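Local coordinates for CRISPR protein (PDB 4MJK) that is a Cas5-family CRISPR protein, probably a subunit of an archaeal type I-A Cascade complex that takes part in CRISPR RNA-guided recognition of foreign nucleic acid, at residues I2-D7 with L132-E137; V139-L144 with V162-V167. All coordinates share one frame; numbering follows the deposited sequence.

Interaction 1: I2-D7 with L132-E137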
ATOM      1  N   ILE A   2      12.193  32.184   1.166  1.00 28.73           N
ATOM      2  CA  ILE A   2      10.865  31.865   0.692  1.00 24.61           C
ATOM      3  C   ILE A   2      10.512  30.457   1.147  1.00 20.47           C
ATOM      4  O   ILE A   2      11.362  29.574   1.151  1.00 19.86           O
ATOM      5  CB  ILE A   2      10.761  32.004  -0.838  1.00 28.89           C
ATOM      6  CG1 ILE A   2       9.308  31.849  -1.285  1.00 27.85           C
ATOM      7  CG2 ILE A   2      11.661  31.021  -1.537  1.00 28.03           C
ATOM      8  CD1 ILE A   2       8.421  33.020  -0.843  1.00 31.26           C
ATOM      9  N   GLY A   3       9.262  30.274   1.556  1.00 20.47           N
ATOM     10  CA  GLY A   3       8.793  28.982   2.014  1.00 17.93           C
ATOM     11  C   GLY A   3       7.751  28.419   1.061  1.00 20.07           C
ATOM     12  O   GLY A   3       7.027  29.163   0.399  1.00 19.62           O
ATOM     13  N   TYR A   4       7.688  27.098   0.985  1.00 16.03           N
ATOM     14  CA  TYR A   4       6.626  26.415   0.262  1.00 16.38           C
ATOM     15  C   TYR A   4       6.000  25.397   1.190  1.00 14.99           C
ATOM     16  O   TYR A   4       6.716  24.619   1.824  1.00 13.92           O
ATOM     17  CB  TYR A   4       7.198  25.680  -0.947  1.00 19.80           C
ATOM     18  CG  TYR A   4       7.962  26.558  -1.905  1.00 21.51           C
ATOM     19  CD1 TYR A   4       9.290  26.877  -1.677  1.00 21.91           C
ATOM     20  CD2 TYR A   4       7.348  27.071  -3.039  1.00 25.52           C
ATOM     21  CE1 TYR A   4       9.991  27.686  -2.555  1.00 27.57           C
ATOM     22  CE2 TYR A   4       8.036  27.872  -3.922  1.00 28.19           C
ATOM     23  CZ  TYR A   4       9.355  28.180  -3.679  1.00 31.43           C
ATOM     24  OH  TYR A   4      10.041  28.982  -4.566  1.00 33.93           O
ATOM     25  N   LEU A   5       4.675  25.417   1.271  1.00 14.27           N
ATOM     26  CA  LEU A   5       3.900  24.379   1.931  1.00 15.03           C
ATOM     27  C   LEU A   5       3.237  23.515   0.863  1.00 17.17           C
ATOM     28  O   LEU A   5       2.462  24.012   0.034  1.00 16.12           O
ATOM     29  CB  LEU A   5       2.821  25.005   2.793  1.00 16.01           C
ATOM     30  CG  LEU A   5       3.346  25.900   3.909  1.00 17.07           C
ATOM     31  CD1 LEU A   5       2.193  26.706   4.455  1.00 19.74           C
ATOM     32  CD2 LEU A   5       3.996  25.056   5.002  1.00 13.99           C
ATOM     33  N   VAL A   6       3.563  22.231   0.864  1.00 15.32           N
ATOM     34  CA  VAL A   6       3.078  21.329  -0.174  1.00 12.93           C
ATOM     35  C   VAL A   6       2.330  20.160   0.468  1.00 14.07           C
ATOM     36  O   VAL A   6       2.918  19.379   1.237  1.00 13.47           O
ATOM     37  CB  VAL A   6       4.241  20.786  -0.999  1.00 12.39           C
ATOM     38  CG1 VAL A   6       3.721  19.995  -2.209  1.00 14.19           C
ATOM     39  CG2 VAL A   6       5.177  21.938  -1.448  1.00 16.65           C
ATOM     40  N   ASP A   7       1.042  20.052   0.167  1.00 11.76           N
ATOM     41  CA  ASP A   7       0.214  18.955   0.660  1.00 11.30           C
ATOM     42  C   ASP A   7       0.172  17.833  -0.379  1.00 12.88           C
ATOM     43  O   ASP A   7      -0.204  18.039  -1.544  1.00 12.11           O
ATOM     44  CB  ASP A   7      -1.214  19.430   0.964  1.00 14.26           C
ATOM     45  CG  ASP A   7      -1.306  20.257   2.248  1.00 21.64           C
ATOM     46  OD1 ASP A   7      -0.262  20.491   2.900  1.00 20.62           O
ATOM     47  OD2 ASP A   7      -2.428  20.680   2.600  1.00 22.23           O
ATOM     48  N   LEU A 132       9.132  23.510   3.113  1.00 10.39           N
ATOM     49  CA  LEU A 132      10.492  23.723   2.648  1.00 12.25           C
ATOM     50  C   LEU A 132      10.792  25.213   2.682  1.00 15.32           C
ATOM     51  O   LEU A 132       9.909  26.038   2.404  1.00 15.77           O
ATOM     52  CB  LEU A 132      10.677  23.199   1.216  1.00 14.37           C
ATOM     53  CG  LEU A 132      10.907  21.682   1.072  1.00 15.70           C
ATOM     54  CD1 LEU A 132       9.648  20.923   1.444  1.00 13.05           C
ATOM     55  CD2 LEU A 132      11.349  21.317  -0.346  1.00 18.23           C
ATOM     56  N   VAL A 133      12.027  25.559   3.031  1.00 14.18           N
ATOM     57  CA  VAL A 133      12.449  26.956   3.013  1.00 15.83           C
ATOM     58  C   VAL A 133      13.717  27.046   2.170  1.00 15.05           C
ATOM     59  O   VAL A 133      14.632  26.259   2.370  1.00 15.99           O
ATOM     60  CB  VAL A 133      12.747  27.504   4.439  1.00 15.14           C
ATOM     61  CG1 VAL A 133      13.246  28.962   4.356  1.00 18.31           C
ATOM     62  CG2 VAL A 133      11.503  27.410   5.345  1.00 14.97           C
ATOM     63  N   PHE A 134      13.759  27.986   1.224  1.00 17.27           N
ATOM     64  CA  PHE A 134      14.951  28.218   0.404  1.00 17.59           C
ATOM     65  C   PHE A 134      15.508  29.638   0.574  1.00 21.18           C
ATOM     66  O   PHE A 134      14.778  30.569   0.903  1.00 21.85           O
ATOM     67  CB  PHE A 134      14.645  27.976  -1.077  1.00 19.23           C
ATOM     68  CG  PHE A 134      14.304  26.549  -1.401  1.00 19.64           C
ATOM     69  CD1 PHE A 134      15.306  25.623  -1.643  1.00 20.37           C
ATOM     70  CD2 PHE A 134      12.981  26.137  -1.467  1.00 18.65           C
ATOM     71  CE1 PHE A 134      14.996  24.299  -1.950  1.00 21.44           C
ATOM     72  CE2 PHE A 134      12.658  24.814  -1.767  1.00 16.86           C
ATOM     73  CZ  PHE A 134      13.662  23.899  -2.008  1.00 16.62           C
ATOM     74  N   LYS A 135      16.804  29.797   0.318  1.00 21.50           N
ATOM     75  CA  LYS A 135      17.461  31.094   0.461  1.00 27.52           C
ATOM     76  C   LYS A 135      16.885  32.088  -0.544  1.00 34.17           C
ATOM     77  O   LYS A 135      16.797  33.287  -0.261  1.00 35.10           O
ATOM     78  CB  LYS A 135      18.968  30.946   0.262  1.00 27.67           C
ATOM     79  CG  LYS A 135      19.805  31.969   1.003  1.00 39.56           C
ATOM     80  CD  LYS A 135      21.282  31.653   0.821  1.00 40.44           C
ATOM     81  CE  LYS A 135      21.495  30.144   0.800  1.00 33.57           C
ATOM     82  NZ  LYS A 135      22.903  29.786   0.469  1.00 45.92           N
ATOM     83  N   GLU A 136      16.504  31.589  -1.718  1.00 32.38           N
ATOM     84  CA  GLU A 136      15.711  32.378  -2.667  1.00 38.69           C
ATOM     85  C   GLU A 136      14.748  31.486  -3.435  1.00 35.49           C
ATOM     86  O   GLU A 136      14.737  30.276  -3.244  1.00 36.96           O
ATOM     87  CB  GLU A 136      16.603  33.114  -3.658  1.00 39.06           C
ATOM     88  CG  GLU A 136      17.310  32.204  -4.625  1.00 39.70           C
ATOM     89  CD  GLU A 136      18.730  31.927  -4.203  1.00 42.62           C
ATOM     90  OE1 GLU A 136      19.417  32.877  -3.770  1.00 44.56           O
ATOM     91  OE2 GLU A 136      19.161  30.757  -4.298  1.00 46.37           O
ATOM     92  N   GLU A 137      13.944  32.080  -4.309  1.00 39.09           N
ATOM     93  CA  GLU A 137      13.007  31.300  -5.115  1.00 41.87           C
ATOM     94  C   GLU A 137      13.748  30.249  -5.940  1.00 42.44           C
ATOM     95  O   GLU A 137      14.323  30.558  -6.984  1.00 47.54           O
ATOM     96  CB  GLU A 137      12.177  32.215  -6.018  1.00 45.93           C
ATOM     97  CG  GLU A 137      11.200  33.102  -5.256  1.00 47.14           C
ATOM     98  CD  GLU A 137      10.474  34.096  -6.148  1.00 55.76           C
ATOM     99  OE1 GLU A 137      10.824  35.299  -6.110  1.00 57.89           O
ATOM    100  OE2 GLU A 137       9.551  33.677  -6.882  1.00 53.63           O
TER
HETATM  101  O   HOH W   1       9.256  31.082  -6.901  1.00 43.52           O
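The Y4 ring brings its CD1–CE1 edge against the CD2–CE2 edge of F134, with Y4 CE1 3.5 Å from F134 CD2. The ring planes stand 72° apart and the centroids 5.8 Å, yet neither ring lies over the other's face, so the pair meets rim to rim and is not a T-shaped stack. Y4 CD1 lies in the plane of the F134 ring, at its edge. With CG anti to the carbonyl carbon (chi1 -57°), the Y4 ring is directed along the strand toward F134 and E137.

Beneath the rings the backbones form a regular antiparallel ladder. I2 with F134 and Y4 with L132 are hydrogen-bonded pairs, each closed by two N-H to O=C bonds; the shortest, Y4 N to L132 O, measures 2.8 Å with an N-H...O angle of 163°. Between them G3 and V133 form a non-hydrogen-bonded pair, their CA atoms 4.3 Å apart, and G3 CA approaches L132 O at 3.2 Å in a CA-H...O contact.

Past F134 the loop K135-E137 comes round I2, whose CG2 branch rests 3.6 Å from E136 O. One water then joins Y4 OH, at 3.2 Å, to E137 OE2, to which it donates at 2.6 Å, tying the tyrosine hydroxyl to this loop.

Strand 2-10 is thus an inner strand of the antiparallel sheet of this Cas5-family, RAMP-like protein, paired with strand 127-134 on one edge and 157-170 on the other. Strand 66-73 flanks 127-134, while L144 of helix 141-144 packs on Y4 and V6.

Interaction 2: V139-L144 with V162-V167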
ATOM      1  N   VAL A 139      12.387  27.205  -7.037  1.00 35.24           N
ATOM      2  CA  VAL A 139      11.562  26.398  -7.927  1.00 36.77           C
ATOM      3  C   VAL A 139      10.230  27.065  -8.260  1.00 38.47           C
ATOM      4  O   VAL A 139       9.558  27.613  -7.383  1.00 38.06           O
ATOM      5  CB  VAL A 139      11.313  24.988  -7.342  1.00 35.80           C
ATOM      6  CG1 VAL A 139      10.707  25.090  -5.953  1.00 33.00           C
ATOM      7  CG2 VAL A 139      10.425  24.169  -8.274  1.00 34.95           C
ATOM      8  N   GLU A 140       9.864  27.023  -9.538  1.00 37.22           N
ATOM      9  CA  GLU A 140       8.560  27.495  -9.975  1.00 36.39           C
ATOM     10  C   GLU A 140       7.466  26.789  -9.184  1.00 35.52           C
ATOM     11  O   GLU A 140       7.475  25.566  -9.032  1.00 32.45           O
ATOM     12  CB  GLU A 140       8.362  27.241 -11.473  1.00 38.60           C
ATOM     13  CG  GLU A 140       9.316  28.000 -12.385  1.00 42.19           C
ATOM     14  CD  GLU A 140      10.691  27.343 -12.487  1.00 51.01           C
ATOM     15  OE1 GLU A 140      11.539  27.570 -11.591  1.00 47.31           O
ATOM     16  OE2 GLU A 140      10.925  26.603 -13.469  1.00 53.14           O
ATOM     17  N   GLU A 141       6.517  27.568  -8.680  1.00 34.58           N
ATOM     18  CA  GLU A 141       5.414  27.015  -7.913  1.00 33.73           C
ATOM     19  C   GLU A 141       4.642  25.991  -8.743  1.00 33.00           C
ATOM     20  O   GLU A 141       4.229  24.947  -8.236  1.00 27.83           O
ATOM     21  CB  GLU A 141       4.496  28.144  -7.447  1.00 34.94           C
ATOM     22  CG  GLU A 141       3.490  27.741  -6.403  1.00 35.51           C
ATOM     23  CD  GLU A 141       2.747  28.931  -5.830  1.00 37.17           C
ATOM     24  OE1 GLU A 141       3.171  30.081  -6.091  1.00 39.88           O
ATOM     25  OE2 GLU A 141       1.744  28.713  -5.110  1.00 37.81           O
ATOM     26  N   LYS A 142       4.459  26.283 -10.028  1.00 28.70           N
ATOM     27  CA  LYS A 142       3.733  25.375 -10.903  1.00 30.11           C
ATOM     28  C   LYS A 142       4.376  23.994 -10.949  1.00 28.87           C
ATOM     29  O   LYS A 142       3.680  22.990 -11.064  1.00 30.89           O
ATOM     30  CB  LYS A 142       3.614  25.948 -12.323  1.00 37.50           C
ATOM     31  CG  LYS A 142       4.833  25.730 -13.206  1.00 37.71           C
ATOM     32  CD  LYS A 142       4.666  26.415 -14.563  1.00 42.05           C
ATOM     33  CE  LYS A 142       5.986  26.512 -15.329  1.00 43.54           C
ATOM     34  NZ  LYS A 142       6.473  25.196 -15.850  1.00 45.55           N
ATOM     35  N   ILE A 143       5.703  23.949 -10.875  1.00 30.34           N
ATOM     36  CA  ILE A 143       6.432  22.684 -10.974  1.00 27.53           C
ATOM     37  C   ILE A 143       6.096  21.751  -9.819  1.00 24.52           C
ATOM     38  O   ILE A 143       5.987  20.536  -9.998  1.00 20.16           O
ATOM     39  CB  ILE A 143       7.969  22.887 -10.995  1.00 29.64           C
ATOM     40  CG1 ILE A 143       8.385  23.819 -12.140  1.00 36.58           C
ATOM     41  CG2 ILE A 143       8.679  21.543 -11.118  1.00 25.51           C
ATOM     42  CD1 ILE A 143       7.818  23.424 -13.485  1.00 39.28           C
ATOM     43  N   LEU A 144       5.956  22.325  -8.629  1.00 22.06           N
ATOM     44  CA  LEU A 144       5.618  21.553  -7.442  1.00 22.01           C
ATOM     45  C   LEU A 144       4.337  20.761  -7.672  1.00 20.00           C
ATOM     46  O   LEU A 144       4.227  19.617  -7.232  1.00 19.54           O
ATOM     47  CB  LEU A 144       5.505  22.464  -6.208  1.00 20.33           C
ATOM     48  CG  LEU A 144       6.814  23.119  -5.740  1.00 25.20           C
ATOM     49  CD1 LEU A 144       6.579  24.135  -4.620  1.00 22.55           C
ATOM     50  CD2 LEU A 144       7.825  22.065  -5.298  1.00 22.36           C
ATOM     51  N   VAL A 162      -0.439  23.720  -2.909  1.00 15.76           N
ATOM     52  CA  VAL A 162       0.868  24.328  -2.817  1.00 15.53           C
ATOM     53  C   VAL A 162       0.651  25.776  -2.418  1.00 22.70           C
ATOM     54  O   VAL A 162      -0.221  26.455  -2.968  1.00 18.91           O
ATOM     55  CB  VAL A 162       1.619  24.323  -4.164  1.00 18.47           C
ATOM     56  CG1 VAL A 162       3.008  24.945  -3.998  1.00 20.75           C
ATOM     57  CG2 VAL A 162       1.716  22.902  -4.759  1.00 18.53           C
ATOM     58  N   LYS A 163       1.438  26.253  -1.462  1.00 17.59           N
ATOM     59  CA  LYS A 163       1.374  27.654  -1.070  1.00 20.18           C
ATOM     60  C   LYS A 163       2.784  28.200  -0.902  1.00 23.23           C
ATOM     61  O   LYS A 163       3.604  27.632  -0.162  1.00 20.20           O
ATOM     62  CB  LYS A 163       0.561  27.796   0.218  1.00 25.59           C
ATOM     63  CG  LYS A 163       0.227  29.219   0.630  1.00 33.86           C
ATOM     64  CD  LYS A 163      -0.539  29.220   1.957  1.00 35.19           C
ATOM     65  CE  LYS A 163      -0.697  30.636   2.525  1.00 49.08           C
ATOM     66  NZ  LYS A 163      -1.458  31.545   1.615  1.00 44.99           N
ATOM     67  N   LYS A 164       3.078  29.280  -1.618  1.00 19.87           N
ATOM     68  CA  LYS A 164       4.330  30.000  -1.444  1.00 24.06           C
ATOM     69  C   LYS A 164       4.121  31.032  -0.336  1.00 24.11           C
ATOM     70  O   LYS A 164       3.142  31.785  -0.354  1.00 24.47           O
ATOM     71  CB  LYS A 164       4.742  30.676  -2.753  1.00 26.55           C
ATOM     72  CG  LYS A 164       6.173  31.179  -2.796  1.00 28.88           C
ATOM     73  CD  LYS A 164       6.494  31.807  -4.153  1.00 33.88           C
ATOM     74  CE  LYS A 164       6.358  30.778  -5.277  1.00 42.75           C
ATOM     75  NZ  LYS A 164       6.517  31.346  -6.659  1.00 43.00           N
ATOM     76  N   VAL A 165       5.013  31.047   0.649  1.00 21.46           N
ATOM     77  CA  VAL A 165       4.835  31.917   1.811  1.00 24.00           C
ATOM     78  C   VAL A 165       6.101  32.692   2.145  1.00 25.50           C
ATOM     79  O   VAL A 165       7.210  32.226   1.896  1.00 22.45           O
ATOM     80  CB  VAL A 165       4.422  31.122   3.069  1.00 25.61           C
ATOM     81  CG1 VAL A 165       3.022  30.543   2.909  1.00 28.55           C
ATOM     82  CG2 VAL A 165       5.447  30.024   3.365  1.00 21.64           C
ATOM     83  N   LYS A 166       5.927  33.888   2.700  1.00 24.06           N
ATOM     84  CA  LYS A 166       7.051  34.619   3.260  1.00 28.62           C
ATOM     85  C   LYS A 166       7.320  34.022   4.639  1.00 22.72           C
ATOM     86  O   LYS A 166       6.385  33.696   5.364  1.00 26.11           O
ATOM     87  CB  LYS A 166       6.723  36.113   3.350  1.00 31.79           C
ATOM     88  CG  LYS A 166       6.096  36.667   2.075  1.00 36.08           C
ATOM     89  CD  LYS A 166       5.809  38.167   2.157  1.00 42.49           C
ATOM     90  CE  LYS A 166       6.983  38.983   1.642  1.00 46.99           C
ATOM     91  NZ  LYS A 166       7.379  38.577   0.255  1.00 51.60           N
ATOM     92  N   VAL A 167       8.585  33.831   4.987  1.00 21.34           N
ATOM     93  CA  VAL A 167       8.924  33.284   6.303  1.00 22.63           C
ATOM     94  C   VAL A 167       9.730  34.273   7.154  1.00 25.57           C
ATOM     95  O   VAL A 167      10.431  35.136   6.622  1.00 22.33           O
ATOM     96  CB  VAL A 167       9.700  31.939   6.202  1.00 20.31           C
ATOM     97  CG1 VAL A 167       8.883  30.913   5.450  1.00 19.23           C
ATOM     98  CG2 VAL A 167      11.053  32.129   5.524  1.00 22.73           C
TER
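E141 lies against V162 and K164 of strand 162-165, and its atoms meet the two in turn. E141 CB is 3.9 Å from K164 NZ. E141 CG, placed anti to the backbone N (chi1 -167°), passes V162 CG1 at 3.7 Å, so the methylene is in van der Waals contact with the valine. The chain stays extended to the carboxylate, where E141 CD comes near K164 CB. E141 OE1 sits 3.4 Å from K164 CE and 3.6 Å from K164 NZ; the latter is a long salt bridge, suggesting an electrostatic attraction rather than a tight bond. E141 OE2 lies beside the strand backbone, 3.7 Å from V162 O, a matter of proximity and not a hydrogen bond.

The lysine answers by folding: its chain bends at chi3 (-62°), bringing CE and NZ back beside the glutamate. K164 NZ also has a long, weak ion pair with E137, so its positive charge probably serves two carboxylates loosely.

One helical turn along, L144 CD1 reaches V162 CG1 at 3.7 Å, and the two side chains cross at about a right angle. V162 CG1 thus touches both the E141 methylene and the leucine, while V162 CG2 approaches L144 CB at 4.1 Å. Were E141 replaced by an alanine, K164 would probably lose this carboxylate, keeping of the pairs described only the weak one with E137, and the flank of V162 CG1 would lose its cover.

The arrangement is a weakly bonded helical turn, at about 141-144, packed on an antiparallel sheet, on the face of strand 157-170 that carries V162 and K164. Behind it I143 packs against helix 33-46, and W145 also touches V162.

Interaction 1 is the more deeply buried and more extensive contact, covering 377 Å² against 259 Å² in interaction 2, though it has its own exposed edge at E136 and E137, as interaction 2 has in its partly exposed ion pair. Main-chain hydrogen bonds join neighbouring strands in 2-7 with 132-137, whereas side-chain packing and one long ion pair, without inter-segment hydrogen bonds, lay a weakly bonded turn on the sheet in 139-144 with 162-167. The centres are 6 Å apart. Strands 2-10 and 157-170 adjoin, with probable bonds from V165 N to G3 O and from L5 N to K163 O, both 2.8 Å. Y4 CD2 packs 3.4 Å from L144 CD1, making the apolar parts continuous.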